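Local coordinates for protein cytosolic phospholipase A2 delta (PDB 5IZ5) that hydrolyses the sn-2 ester of glycerophospholipids in a calcium-dependent manner, releasing a free fatty acid, with a preference for linoleic acid, at residues R36-A41 and G134-D139; I107-L112 and F128-Q133; G328-G333 and N657-S662; L672-D677 and L732-V737. The protein carries 3 engineered substitutions. One frame throughout, in Å; residues are numbered along the deposited sequence.

Contact 1 (R36-A41 and G134-D139); sequences RNLRWA and GEEELD
Arg36 reaches along the sheet to two acids of segment 134-139, and this is where the contact is tight. Its guanidinium meets both acids at its edge. Arg36 NH2 gives a nearly straight bond to Glu137 OE1 (2.7 Å), with the carboxylate turned 87° from the guanidinium plane; the bond from NE to the same oxygen is weak. Arg36 grips Asp139 end-on, NH1 to OD2 at 2.9 Å and NH2 to OD1 at 3.1 Å, both nitrogens coming from above the carboxylate plane. A bend at chi3 (-65°) in an otherwise extended start of the chain turns the guanidinium toward both acids. Glu34 adds a third acid at NH1, so three carboxylates share one guanidinium and the cluster is probably net negative; Thr127 also bonds to Asp139 OD1. The backbones of Arg36 and Glu137 form one antiparallel hydrogen-bonded pair, Arg36 N to Glu137 O at 2.9 Å and Glu137 N back to Arg36 O. Strands 21-36 and 137-146 are neighbours here in the beta-sandwich of the N-terminal C2 domain, which associates with membranes when calcium binds. The ladder stops at this pair, though the backbones stay close through Asn37 and Glu136. Asn37, with a positive phi of 66°, turns the chain out of the strand, and its ND2 donates to Glu135 O (2.7 Å) from a position tilted off the carbonyl plane. From Leu38 on the contact thins toward solvent: Glu136 crosses Arg39 at about a right angle, its OE2 lying 3.4 Å from the aliphatic CG of Arg39, while Arg39 NE stays 4.9 Å from that same OE2.

Contact 2 (I107-L112 and F128-Q133); sequences ICFKVL and FSQSPQ
Phe109 and Gln130, whose CA atoms are 7.2 Å apart, belong to backbones spaced too widely to pair as neighbouring strands, so segments 107-112 and 128-133 meet through side chains. They come from the two facing sheets of the C2 beta-sandwich: strand 106-114 is the outermost of a four-stranded sheet, and strand 124-129 lies in the opposing one. Strand 106-114 carries a classic beta bulge, with Cys108 and Phe109 both facing Ile96. Phe109 CG stands anti to the backbone N (chi1 -168°), which sends the ring across to the other segment, where its edge atom CZ lies 3.5 Å from Phe128 O and 4.1 Å from Phe128 CB. Leu138 also packs on this ring. Beyond it, Val111 sets its two methyls on the Phe128 ring: CG1 sits over the face, a CH-pi contact of 4.3 Å to the centroid, and CG2 approaches CD1 at 3.8 Å. The two side chains cross at about a right angle. Tyr113 meets the Phe128 ring edge-to-face, and Val140 and Phe142 pack against it as well, completing an aromatic and aliphatic cluster round this buried ring. At the more exposed end, Gln130 bends at chi2 (76°) and slides past Phe109 in the opposite direction. Its amide, inclined 34° to the ring, is somewhat doubtful in its placing: Gln130 OE1 lies over one face, displaced toward the rim, a tight 3.0 Å from Phe109 CE1.

Contact 3 (G328-G333 and N657-S662); sequences GIMATG and NTSSPS
Asn657 opens the contact by accepting the backbone N-H of Gly333 on its side-chain oxygen, OD1 to N at 2.8 Å, the donor tilted 23° from the amide carbonyl plane. A chi1 of -168° carries this amide across to the glycine loop that follows strand 327-331. The asparagine's main chain is close too: its O lies 3.2 Å from Thr332 CG2. Thr658 turns its CB away from the strand, and its OG1 shares a hydrogen bond with Ser660 OG inside the segment (2.9 Å). Ser659 points back, and OG donates to Ala331 O at 2.8 Å from outside the carbonyl plane; Ser362 also bonds to this hydroxyl. At Ser660, CB rests 3.5 Å from Met330 SD, brought there by the extended start of the methionine chain. The glycine loop continues into Gly334 and Gly335, which bind substrate, and probably forms the oxyanion hole, as in patatin-like phospholipases; Gly333 lies beside the nucleophile Ser365. Two side-chain bonds to main-chain atoms thus tie down the end of the strand, one of them directly on the loop, consistent with keeping Gly333 in place next to the catalytic centre.

Contact 4 (L672-D677 and L732-V737); sequences LILSFD and LHFPLV
His733 and Ser675 meet as paired residues of two parallel strands, on the sheet face away from Phe676 and Phe734. From CB, a chi1 of -174° swings the imidazole away from its own backbone N and toward the neighbouring strand. His733 CG comes within 4.1 Å of Ser675 OG, and ND1 shares a hydrogen bond with that OG at 2.9 Å, the hydroxyl lying at the ring's edge in its plane. CE1 of His733 packs on Asp677 CB (3.5 Å). At the tip, NE2 bonds to Pro683 O, so both ring nitrogens are engaged and the ring's rotation is fixed. In the central mixed sheet of the patatin-like catalytic domain, strand 672-676 lies between 327-331 and 730-734, all three parallel. Four backbone hydrogen bonds, from Leu732 N to Ile673 O through Asp677 N to Phe734 O, make the ladder. On the other face Leu674 lies alongside Leu732, CD2 to CB at 3.9 Å. Next to them the Phe676 and Phe734 rings lean together obliquely, planes 56° apart, with Phe676 CE1 3.5 Å from Phe734 CD2. Where the strands end, one water donates to Asp677 O and Phe734 O, and a second joins Asp677 OD2 to Leu736 N; Ser679 N also holds OD2.

Contacts 1 and 2 belong to the C2 domain and touch each other through neighbouring strands 124-129 and 137-146, whereas contacts 3 and 4 share the catalytic sheet, where strand 327-331 hydrogen-bonds to strand 672-676. The two pairs lie far apart: the centres of contacts 1 and 4 are about 60 Å from each other. Contact 1 is a surface contact built on charge, and contact 2, partly buried, is aromatic and aliphatic where the two C2 sheets face each other. Contacts 3 and 4 are buried and uncharged in most of their pairings: contact 3 relies on small hydroxyl and amide groups near the nucleophile, contact 4 on a parallel ladder with one hydrophobic and one serine-histidine face.

Contact 1 (R36-A41 and G134-D139)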
loop_
_atom_site.group_PDB
_atom_site.type_symbol
_atom_site.label_atom_id
_atom_site.label_comp_id
_atom_site.label_asym_id
_atom_site.label_seq_id
_atom_site.Cartn_x
_atom_site.Cartn_y
_atom_site.Cartn_z
ATOM N N ARG B 36 -34.835 -25.231 0.032
ATOM C CA ARG B 36 -35.350 -26.269 -0.863
ATOM C C ARG B 36 -34.339 -26.654 -1.938
ATOM O O ARG B 36 -33.549 -25.822 -2.389
ATOM C CB ARG B 36 -36.628 -25.785 -1.549
ATOM C CG ARG B 36 -37.818 -25.582 -0.627
ATOM C CD ARG B 36 -38.980 -24.946 -1.374
ATOM N NE ARG B 36 -38.658 -23.587 -1.815
ATOM C CZ ARG B 36 -38.851 -22.478 -1.100
ATOM N NH1 ARG B 36 -39.381 -22.532 0.119
ATOM N NH2 ARG B 36 -38.513 -21.299 -1.613
ATOM N N ASN B 37 -34.387 -27.922 -2.340
ATOM C CA ASN B 37 -33.606 -28.449 -3.461
ATOM C C ASN B 37 -32.098 -28.443 -3.224
ATOM O O ASN B 37 -31.328 -28.220 -4.151
ATOM C CB ASN B 37 -33.935 -27.693 -4.758
ATOM C CG ASN B 37 -35.428 -27.516 -4.968
ATOM O OD1 ASN B 37 -36.200 -28.457 -4.812
ATOM N ND2 ASN B 37 -35.841 -26.304 -5.322
ATOM N N LEU B 38 -31.671 -28.689 -1.989
ATOM C CA LEU B 38 -30.240 -28.752 -1.694
ATOM C C LEU B 38 -29.637 -30.060 -2.218
ATOM O O LEU B 38 -30.323 -31.066 -2.335
ATOM C CB LEU B 38 -29.984 -28.635 -0.193
ATOM C CG LEU B 38 -30.466 -27.366 0.515
ATOM C CD1 LEU B 38 -30.098 -27.440 1.988
ATOM C CD2 LEU B 38 -29.887 -26.105 -0.114
ATOM N N ARG B 39 -28.345 -30.022 -2.522
ATOM C CA ARG B 39 -27.608 -31.160 -3.078
ATOM C C ARG B 39 -27.329 -32.252 -2.037
ATOM O O ARG B 39 -26.975 -31.942 -0.905
ATOM C CB ARG B 39 -26.279 -30.652 -3.635
ATOM C CG ARG B 39 -26.434 -29.532 -4.669
ATOM C CD ARG B 39 -26.944 -30.040 -6.008
ATOM N NE ARG B 39 -25.979 -30.948 -6.614
ATOM C CZ ARG B 39 -26.215 -31.736 -7.661
ATOM N NH1 ARG B 39 -27.407 -31.761 -8.253
ATOM N NH2 ARG B 39 -25.246 -32.517 -8.120
ATOM N N TRP B 40 -27.460 -33.519 -2.436
ATOM C CA TRP B 40 -27.239 -34.660 -1.535
ATOM C C TRP B 40 -25.752 -34.847 -1.212
ATOM O O TRP B 40 -24.886 -34.416 -1.974
ATOM C CB TRP B 40 -27.789 -35.953 -2.156
ATOM C CG TRP B 40 -29.295 -36.025 -2.274
ATOM C CD1 TRP B 40 -30.166 -34.977 -2.378
ATOM C CD2 TRP B 40 -30.096 -37.214 -2.342
ATOM N NE1 TRP B 40 -31.456 -35.435 -2.484
ATOM C CE2 TRP B 40 -31.443 -36.804 -2.468
ATOM C CE3 TRP B 40 -29.809 -38.585 -2.299
ATOM C CZ2 TRP B 40 -32.500 -37.716 -2.552
ATOM C CZ3 TRP B 40 -30.862 -39.491 -2.384
ATOM C CH2 TRP B 40 -32.191 -39.049 -2.508
ATOM N N ALA B 41 -25.469 -35.471 -0.070
ATOM C CA ALA B 41 -24.101 -35.829 0.304
ATOM C C ALA B 41 -23.635 -36.999 -0.543
ATOM O O ALA B 41 -22.541 -36.971 -1.086
ATOM C CB ALA B 41 -24.023 -36.191 1.778
ATOM N N GLY B 134 -30.354 -22.106 -11.404
ATOM C CA GLY B 134 -30.107 -22.758 -10.125
ATOM C C GLY B 134 -31.403 -22.959 -9.381
ATOM O O GLY B 134 -32.239 -22.053 -9.299
ATOM N N GLU B 135 -31.555 -24.160 -8.839
ATOM C CA GLU B 135 -32.819 -24.640 -8.329
ATOM C C GLU B 135 -32.869 -24.514 -6.807
ATOM O O GLU B 135 -33.933 -24.621 -6.228
ATOM C CB GLU B 135 -33.020 -26.091 -8.792
ATOM C CG GLU B 135 -32.945 -26.252 -10.305
ATOM C CD GLU B 135 -33.223 -27.662 -10.788
ATOM O OE1 GLU B 135 -32.745 -28.624 -10.151
ATOM O OE2 GLU B 135 -33.909 -27.808 -11.821
ATOM N N GLU B 136 -31.733 -24.229 -6.172
ATOM C CA GLU B 136 -31.644 -24.169 -4.706
ATOM C C GLU B 136 -32.259 -22.843 -4.215
ATOM O O GLU B 136 -32.024 -21.798 -4.817
ATOM C CB GLU B 136 -30.168 -24.315 -4.259
ATOM C CG GLU B 136 -29.244 -24.978 -5.288
ATOM C CD GLU B 136 -28.053 -25.720 -4.705
ATOM O OE1 GLU B 136 -27.878 -25.730 -3.462
ATOM O OE2 GLU B 136 -27.288 -26.311 -5.514
ATOM N N GLU B 137 -33.074 -22.885 -3.157
ATOM C CA GLU B 137 -33.722 -21.670 -2.628
ATOM C C GLU B 137 -33.681 -21.587 -1.107
ATOM O O GLU B 137 -33.803 -22.604 -0.431
ATOM C CB GLU B 137 -35.182 -21.589 -3.083
ATOM C CG GLU B 137 -35.352 -21.500 -4.590
ATOM C CD GLU B 137 -36.793 -21.297 -5.027
ATOM O OE1 GLU B 137 -37.704 -21.272 -4.168
ATOM O OE2 GLU B 137 -37.016 -21.162 -6.246
ATOM N N LEU B 138 -33.529 -20.364 -0.589
ATOM C CA LEU B 138 -33.516 -20.094 0.853
ATOM C C LEU B 138 -34.552 -19.014 1.190
ATOM O O LEU B 138 -34.480 -17.898 0.668
ATOM C CB LEU B 138 -32.125 -19.606 1.285
ATOM C CG LEU B 138 -31.636 -19.769 2.738
ATOM C CD1 LEU B 138 -30.722 -18.613 3.125
ATOM C CD2 LEU B 138 -32.751 -19.896 3.764
ATOM N N ASP B 139 -35.502 -19.342 2.064
ATOM C CA ASP B 139 -36.505 -18.370 2.522
ATOM C C ASP B 139 -36.093 -17.729 3.838
ATOM O O ASP B 139 -35.826 -18.424 4.820
ATOM C CB ASP B 139 -37.872 -19.031 2.702
ATOM C CG ASP B 139 -38.550 -19.346 1.387
ATOM O OD1 ASP B 139 -38.041 -18.937 0.317
ATOM O OD2 ASP B 139 -39.605 -20.010 1.431
#

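Contact 2 (I107-L112 and F128-Q133)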
loop_
_atom_site.group_PDB
_atom_site.type_symbol
_atom_site.label_atom_id
_atom_site.label_comp_id
_atom_site.label_asym_id
_atom_site.label_seq_id
_atom_site.Cartn_x
_atom_site.Cartn_y
_atom_site.Cartn_z
ATOM N N ILE B 107 -19.886 -26.523 1.619
ATOM C CA ILE B 107 -20.886 -25.483 1.443
ATOM C C ILE B 107 -21.802 -25.876 0.288
ATOM O O ILE B 107 -21.326 -26.269 -0.775
ATOM C CB ILE B 107 -20.218 -24.106 1.198
ATOM C CG1 ILE B 107 -21.227 -22.978 1.401
ATOM C CG2 ILE B 107 -19.576 -24.020 -0.186
ATOM C CD1 ILE B 107 -20.576 -21.632 1.616
ATOM N N CYS B 108 -23.113 -25.817 0.508
ATOM C CA CYS B 108 -24.072 -26.092 -0.565
ATOM C C CYS B 108 -24.867 -24.865 -1.004
ATOM O O CYS B 108 -25.622 -24.942 -1.967
ATOM C CB CYS B 108 -25.024 -27.237 -0.185
ATOM S SG CYS B 108 -25.621 -27.261 1.519
ATOM N N PHE B 109 -24.690 -23.738 -0.315
ATOM C CA PHE B 109 -25.431 -22.521 -0.631
ATOM C C PHE B 109 -24.760 -21.307 0.010
ATOM O O PHE B 109 -24.321 -21.374 1.158
ATOM C CB PHE B 109 -26.872 -22.639 -0.135
ATOM C CG PHE B 109 -27.787 -21.566 -0.654
ATOM C CD1 PHE B 109 -28.540 -21.773 -1.803
ATOM C CD2 PHE B 109 -27.911 -20.354 0.017
ATOM C CE1 PHE B 109 -29.394 -20.789 -2.281
ATOM C CE2 PHE B 109 -28.760 -19.367 -0.455
ATOM C CZ PHE B 109 -29.500 -19.583 -1.607
ATOM N N LYS B 110 -24.690 -20.204 -0.733
ATOM C CA LYS B 110 -24.113 -18.959 -0.240
ATOM C C LYS B 110 -24.734 -17.779 -0.969
ATOM O O LYS B 110 -24.779 -17.755 -2.200
ATOM C CB LYS B 110 -22.594 -18.943 -0.430
ATOM C CG LYS B 110 -21.931 -17.632 -0.030
ATOM C CD LYS B 110 -20.462 -17.819 0.324
ATOM C CE LYS B 110 -19.696 -16.508 0.253
ATOM N NZ LYS B 110 -18.378 -16.584 0.946
ATOM N N VAL B 111 -25.224 -16.815 -0.197
ATOM C CA VAL B 111 -25.648 -15.532 -0.737
ATOM C C VAL B 111 -25.093 -14.377 0.097
ATOM O O VAL B 111 -24.952 -14.494 1.315
ATOM C CB VAL B 111 -27.186 -15.437 -0.836
ATOM C CG1 VAL B 111 -27.840 -15.467 0.538
ATOM C CG2 VAL B 111 -27.599 -14.174 -1.577
ATOM N N LEU B 112 -24.754 -13.279 -0.577
ATOM C CA LEU B 112 -24.359 -12.037 0.083
ATOM C C LEU B 112 -25.470 -11.041 -0.151
ATOM O O LEU B 112 -25.906 -10.856 -1.290
ATOM C CB LEU B 112 -23.045 -11.487 -0.475
ATOM C CG LEU B 112 -21.726 -12.004 0.060
ATOM C CD1 LEU B 112 -21.823 -13.448 0.471
ATOM C CD2 LEU B 112 -20.612 -11.806 -0.959
ATOM N N PHE B 128 -34.011 -16.389 -1.698
ATOM C CA PHE B 128 -32.722 -16.245 -2.369
ATOM C C PHE B 128 -32.456 -17.439 -3.279
ATOM O O PHE B 128 -32.650 -18.583 -2.861
ATOM C CB PHE B 128 -31.606 -16.121 -1.334
ATOM C CG PHE B 128 -31.676 -14.865 -0.501
ATOM C CD1 PHE B 128 -31.344 -13.637 -1.053
ATOM C CD2 PHE B 128 -32.048 -14.912 0.838
ATOM C CE1 PHE B 128 -31.396 -12.476 -0.295
ATOM C CE2 PHE B 128 -32.101 -13.755 1.605
ATOM C CZ PHE B 128 -31.774 -12.534 1.037
ATOM N N SER B 129 -31.996 -17.163 -4.501
ATOM C CA SER B 129 -31.727 -18.192 -5.513
ATOM C C SER B 129 -30.276 -18.148 -5.936
ATOM O O SER B 129 -29.718 -17.070 -6.071
ATOM C CB SER B 129 -32.574 -17.983 -6.765
ATOM O OG SER B 129 -31.951 -18.581 -7.894
ATOM N N GLN B 130 -29.698 -19.317 -6.207
ATOM C CA GLN B 130 -28.267 -19.438 -6.481
ATOM C C GLN B 130 -27.862 -18.942 -7.866
ATOM O O GLN B 130 -27.057 -18.013 -8.002
ATOM C CB GLN B 130 -27.847 -20.907 -6.353
ATOM C CG GLN B 130 -26.389 -21.112 -5.940
ATOM C CD GLN B 130 -26.170 -20.845 -4.467
ATOM O OE1 GLN B 130 -26.959 -20.150 -3.843
ATOM N NE2 GLN B 130 -25.100 -21.406 -3.905
ATOM N N SER B 131 -28.423 -19.586 -8.883
ATOM C CA SER B 131 -28.003 -19.391 -10.264
ATOM C C SER B 131 -29.249 -19.108 -11.106
ATOM O O SER B 131 -30.370 -19.351 -10.643
ATOM C CB SER B 131 -27.219 -20.630 -10.767
ATOM O OG SER B 131 -27.949 -21.412 -11.703
ATOM N N PRO B 132 -29.065 -18.589 -12.339
ATOM C CA PRO B 132 -30.206 -18.232 -13.190
ATOM C C PRO B 132 -31.151 -19.410 -13.428
ATOM O O PRO B 132 -32.374 -19.236 -13.460
ATOM C CB PRO B 132 -29.552 -17.758 -14.506
ATOM C CG PRO B 132 -28.127 -18.195 -14.440
ATOM C CD PRO B 132 -27.774 -18.317 -12.993
ATOM N N GLN B 133 -30.575 -20.596 -13.588
ATOM C CA GLN B 133 -31.336 -21.831 -13.625
ATOM C C GLN B 133 -31.179 -22.615 -12.320
ATOM O O GLN B 133 -31.792 -23.666 -12.156
ATOM C CB GLN B 133 -30.857 -22.677 -14.793
ATOM C CG GLN B 133 -31.576 -23.996 -14.970
ATOM C CD GLN B 133 -31.186 -24.706 -16.252
ATOM O OE1 GLN B 133 -30.294 -24.254 -16.973
ATOM N NE2 GLN B 133 -31.846 -25.830 -16.541
#

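Contact 3 (G328-G333 and N657-S662)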
loop_
_atom_site.group_PDB
_atom_site.type_symbol
_atom_site.label_atom_id
_atom_site.label_comp_id
_atom_site.label_asym_id
_atom_site.label_seq_id
_atom_site.Cartn_x
_atom_site.Cartn_y
_atom_site.Cartn_z
ATOM N N GLY B 328 6.168 19.657 -10.216
ATOM C CA GLY B 328 6.518 18.309 -9.780
ATOM C C GLY B 328 7.488 17.634 -10.729
ATOM O O GLY B 328 7.457 17.871 -11.934
ATOM N N ILE B 329 8.388 16.835 -10.166
ATOM C CA ILE B 329 9.193 15.889 -10.923
ATOM C C ILE B 329 8.581 14.522 -10.721
ATOM O O ILE B 329 8.289 14.143 -9.589
ATOM C CB ILE B 329 10.630 15.768 -10.378
ATOM C CG1 ILE B 329 11.427 17.043 -10.622
ATOM C CG2 ILE B 329 11.346 14.604 -11.052
ATOM C CD1 ILE B 329 12.696 17.135 -9.800
ATOM N N MET B 330 8.458 13.767 -11.809
ATOM C CA MET B 330 7.825 12.459 -11.788
ATOM C C MET B 330 8.723 11.478 -12.531
ATOM O O MET B 330 8.998 11.657 -13.719
ATOM C CB MET B 330 6.477 12.623 -12.481
ATOM C CG MET B 330 5.673 11.406 -12.861
ATOM S SD MET B 330 4.083 11.997 -13.481
ATOM C CE MET B 330 4.204 11.816 -15.273
ATOM N N ALA B 331 9.220 10.474 -11.812
ATOM C CA ALA B 331 10.180 9.520 -12.355
ATOM C C ALA B 331 9.532 8.150 -12.463
ATOM O O ALA B 331 8.697 7.785 -11.626
ATOM C CB ALA B 331 11.415 9.458 -11.472
ATOM N N THR B 332 9.919 7.400 -13.497
ATOM C CA THR B 332 9.426 6.041 -13.704
ATOM C C THR B 332 10.429 5.057 -13.115
ATOM O O THR B 332 11.437 5.444 -12.516
ATOM C CB THR B 332 9.254 5.716 -15.210
ATOM O OG1 THR B 332 10.542 5.622 -15.840
ATOM C CG2 THR B 332 8.415 6.765 -15.914
ATOM N N GLY B 333 10.168 3.771 -13.330
ATOM C CA GLY B 333 11.086 2.732 -12.905
ATOM C C GLY B 333 12.162 2.408 -13.920
ATOM O O GLY B 333 12.227 3.008 -14.997
ATOM N N ASN B 657 4.150 1.709 -15.365
ATOM C CA ASN B 657 5.456 2.291 -15.085
ATOM C C ASN B 657 5.417 3.809 -14.909
ATOM O O ASN B 657 6.134 4.541 -15.603
ATOM C CB ASN B 657 6.434 1.902 -16.200
ATOM C CG ASN B 657 7.878 2.223 -15.864
ATOM O OD1 ASN B 657 8.271 2.266 -14.697
ATOM N ND2 ASN B 657 8.683 2.443 -16.895
ATOM N N THR B 658 4.617 4.264 -13.942
ATOM C CA THR B 658 4.455 5.687 -13.659
ATOM C C THR B 658 4.337 5.969 -12.157
ATOM O O THR B 658 3.809 5.152 -11.393
ATOM C CB THR B 658 3.201 6.253 -14.350
ATOM O OG1 THR B 658 3.159 7.673 -14.176
ATOM C CG2 THR B 658 1.905 5.633 -13.783
ATOM N N SER B 659 4.835 7.132 -11.746
ATOM C CA SER B 659 4.662 7.613 -10.376
ATOM C C SER B 659 3.605 8.718 -10.309
ATOM O O SER B 659 3.500 9.419 -9.309
ATOM C CB SER B 659 6.005 8.084 -9.800
ATOM O OG SER B 659 6.520 9.191 -10.500
ATOM N N SER B 660 2.788 8.824 -11.357
ATOM C CA SER B 660 1.842 9.928 -11.525
ATOM C C SER B 660 0.674 10.025 -10.535
ATOM O O SER B 660 0.210 11.127 -10.248
ATOM C CB SER B 660 1.281 9.915 -12.953
ATOM O OG SER B 660 0.573 8.718 -13.217
ATOM N N PRO B 661 0.187 8.890 -10.007
ATOM C CA PRO B 661 -0.952 8.988 -9.078
ATOM C C PRO B 661 -0.760 9.969 -7.907
ATOM O O PRO B 661 -1.713 10.627 -7.483
ATOM C CB PRO B 661 -1.106 7.556 -8.562
ATOM C CG PRO B 661 -0.563 6.722 -9.662
ATOM C CD PRO B 661 0.593 7.489 -10.228
ATOM N N SER B 662 0.462 10.067 -7.403
ATOM C CA SER B 662 0.779 11.014 -6.331
ATOM C C SER B 662 0.650 12.476 -6.783
ATOM O O SER B 662 0.385 13.357 -5.956
ATOM C CB SER B 662 2.190 10.745 -5.789
ATOM O OG SER B 662 2.160 9.694 -4.824
#

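Contact 4 (L672-D677 and L732-V737)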
loop_
_atom_site.group_PDB
_atom_site.type_symbol
_atom_site.label_atom_id
_atom_site.label_comp_id
_atom_site.label_asym_id
_atom_site.label_seq_id
_atom_site.Cartn_x
_atom_site.Cartn_y
_atom_site.Cartn_z
ATOM N N LEU B 672 2.726 22.285 -13.357
ATOM C CA LEU B 672 3.708 21.746 -14.289
ATOM C C LEU B 672 4.318 20.465 -13.736
ATOM O O LEU B 672 4.673 20.401 -12.561
ATOM C CB LEU B 672 4.814 22.775 -14.546
ATOM C CG LEU B 672 6.025 22.306 -15.356
ATOM C CD1 LEU B 672 5.612 21.957 -16.774
ATOM C CD2 LEU B 672 7.105 23.372 -15.362
ATOM N N ILE B 673 4.449 19.452 -14.589
ATOM C CA ILE B 673 5.122 18.211 -14.225
ATOM C C ILE B 673 6.259 17.933 -15.196
ATOM O O ILE B 673 6.043 17.863 -16.406
ATOM C CB ILE B 673 4.155 17.008 -14.242
ATOM C CG1 ILE B 673 3.019 17.227 -13.244
ATOM C CG2 ILE B 673 4.899 15.719 -13.900
ATOM C CD1 ILE B 673 1.847 16.290 -13.432
ATOM N N LEU B 674 7.467 17.786 -14.667
ATOM C CA LEU B 674 8.596 17.324 -15.460
ATOM C C LEU B 674 8.613 15.809 -15.357
ATOM O O LEU B 674 8.891 15.258 -14.288
ATOM C CB LEU B 674 9.915 17.921 -14.964
ATOM C CG LEU B 674 9.939 19.443 -14.782
ATOM C CD1 LEU B 674 11.327 19.902 -14.362
ATOM C CD2 LEU B 674 9.508 20.167 -16.051
ATOM N N SER B 675 8.293 15.153 -16.471
ATOM C CA SER B 675 8.174 13.707 -16.539
ATOM C C SER B 675 9.459 13.104 -17.079
ATOM O O SER B 675 9.806 13.298 -18.249
ATOM C CB SER B 675 7.008 13.319 -17.447
ATOM O OG SER B 675 7.025 11.939 -17.771
ATOM N N PHE B 676 10.169 12.379 -16.223
ATOM C CA PHE B 676 11.376 11.686 -16.635
ATOM C C PHE B 676 11.071 10.203 -16.852
ATOM O O PHE B 676 10.579 9.524 -15.948
ATOM C CB PHE B 676 12.469 11.866 -15.593
ATOM C CG PHE B 676 12.837 13.306 -15.324
ATOM C CD1 PHE B 676 13.090 14.193 -16.364
ATOM C CD2 PHE B 676 12.973 13.764 -14.027
ATOM C CE1 PHE B 676 13.441 15.513 -16.114
ATOM C CE2 PHE B 676 13.327 15.079 -13.768
ATOM C CZ PHE B 676 13.560 15.955 -14.812
ATOM N N ASP B 677 11.351 9.708 -18.058
ATOM C CA ASP B 677 11.017 8.340 -18.439
ATOM C C ASP B 677 12.285 7.581 -18.751
ATOM O O ASP B 677 13.117 8.026 -19.558
ATOM C CB ASP B 677 10.097 8.338 -19.654
ATOM C CG ASP B 677 9.583 6.948 -20.005
ATOM O OD1 ASP B 677 8.387 6.670 -19.765
ATOM O OD2 ASP B 677 10.377 6.141 -20.529
ATOM N N LEU B 732 6.128 18.339 -19.446
ATOM C CA LEU B 732 7.367 18.287 -20.200
ATOM C C LEU B 732 7.950 16.907 -20.000
ATOM O O LEU B 732 8.333 16.545 -18.888
ATOM C CB LEU B 732 8.356 19.340 -19.708
ATOM C CG LEU B 732 8.675 20.534 -20.607
ATOM C CD1 LEU B 732 7.499 20.966 -21.467
ATOM C CD2 LEU B 732 9.168 21.695 -19.764
ATOM N N HIS B 733 8.028 16.152 -21.088
ATOM C CA HIS B 733 8.412 14.754 -21.044
ATOM C C HIS B 733 9.815 14.546 -21.610
ATOM O O HIS B 733 10.116 14.987 -22.726
ATOM C CB HIS B 733 7.406 13.948 -21.847
ATOM C CG HIS B 733 7.617 12.471 -21.766
ATOM N ND1 HIS B 733 7.378 11.747 -20.618
ATOM C CD2 HIS B 733 8.026 11.579 -22.698
ATOM C CE1 HIS B 733 7.637 10.471 -20.846
ATOM N NE2 HIS B 733 8.034 10.343 -22.099
ATOM N N PHE B 734 10.657 13.862 -20.838
ATOM C CA PHE B 734 12.051 13.632 -21.189
ATOM C C PHE B 734 12.311 12.139 -21.366
ATOM O O PHE B 734 12.615 11.438 -20.400
ATOM C CB PHE B 734 12.970 14.179 -20.100
ATOM C CG PHE B 734 12.812 15.650 -19.860
ATOM C CD1 PHE B 734 13.710 16.560 -20.412
ATOM C CD2 PHE B 734 11.754 16.131 -19.097
ATOM C CE1 PHE B 734 13.559 17.919 -20.196
ATOM C CE2 PHE B 734 11.596 17.486 -18.880
ATOM C CZ PHE B 734 12.499 18.381 -19.431
ATOM N N PRO B 735 12.201 11.642 -22.609
ATOM C CA PRO B 735 12.483 10.231 -22.824
ATOM C C PRO B 735 13.968 9.926 -22.742
ATOM O O PRO B 735 14.806 10.817 -22.916
ATOM C CB PRO B 735 11.954 9.980 -24.237
ATOM C CG PRO B 735 12.026 11.296 -24.916
ATOM C CD PRO B 735 11.807 12.333 -23.852
ATOM N N LEU B 736 14.294 8.671 -22.467
ATOM C CA LEU B 736 15.688 8.262 -22.418
ATOM C C LEU B 736 16.172 8.011 -23.842
ATOM O O LEU B 736 15.939 6.947 -24.412
ATOM C CB LEU B 736 15.864 7.021 -21.547
ATOM C CG LEU B 736 17.307 6.552 -21.338
ATOM C CD1 LEU B 736 18.200 7.650 -20.774
ATOM C CD2 LEU B 736 17.303 5.349 -20.414
ATOM N N VAL B 737 16.829 9.012 -24.417
ATOM C CA VAL B 737 17.253 8.955 -25.809
ATOM C C VAL B 737 18.589 9.669 -25.980
ATOM O O VAL B 737 18.838 10.692 -25.349
ATOM C CB VAL B 737 16.173 9.564 -26.737
ATOM C CG1 VAL B 737 16.020 11.067 -26.511
ATOM C CG2 VAL B 737 16.480 9.263 -28.196
HETATM O O HOH W 1 14.979 10.216 -19.633
HETATM O O HOH W 2 12.537 6.553 -22.337
#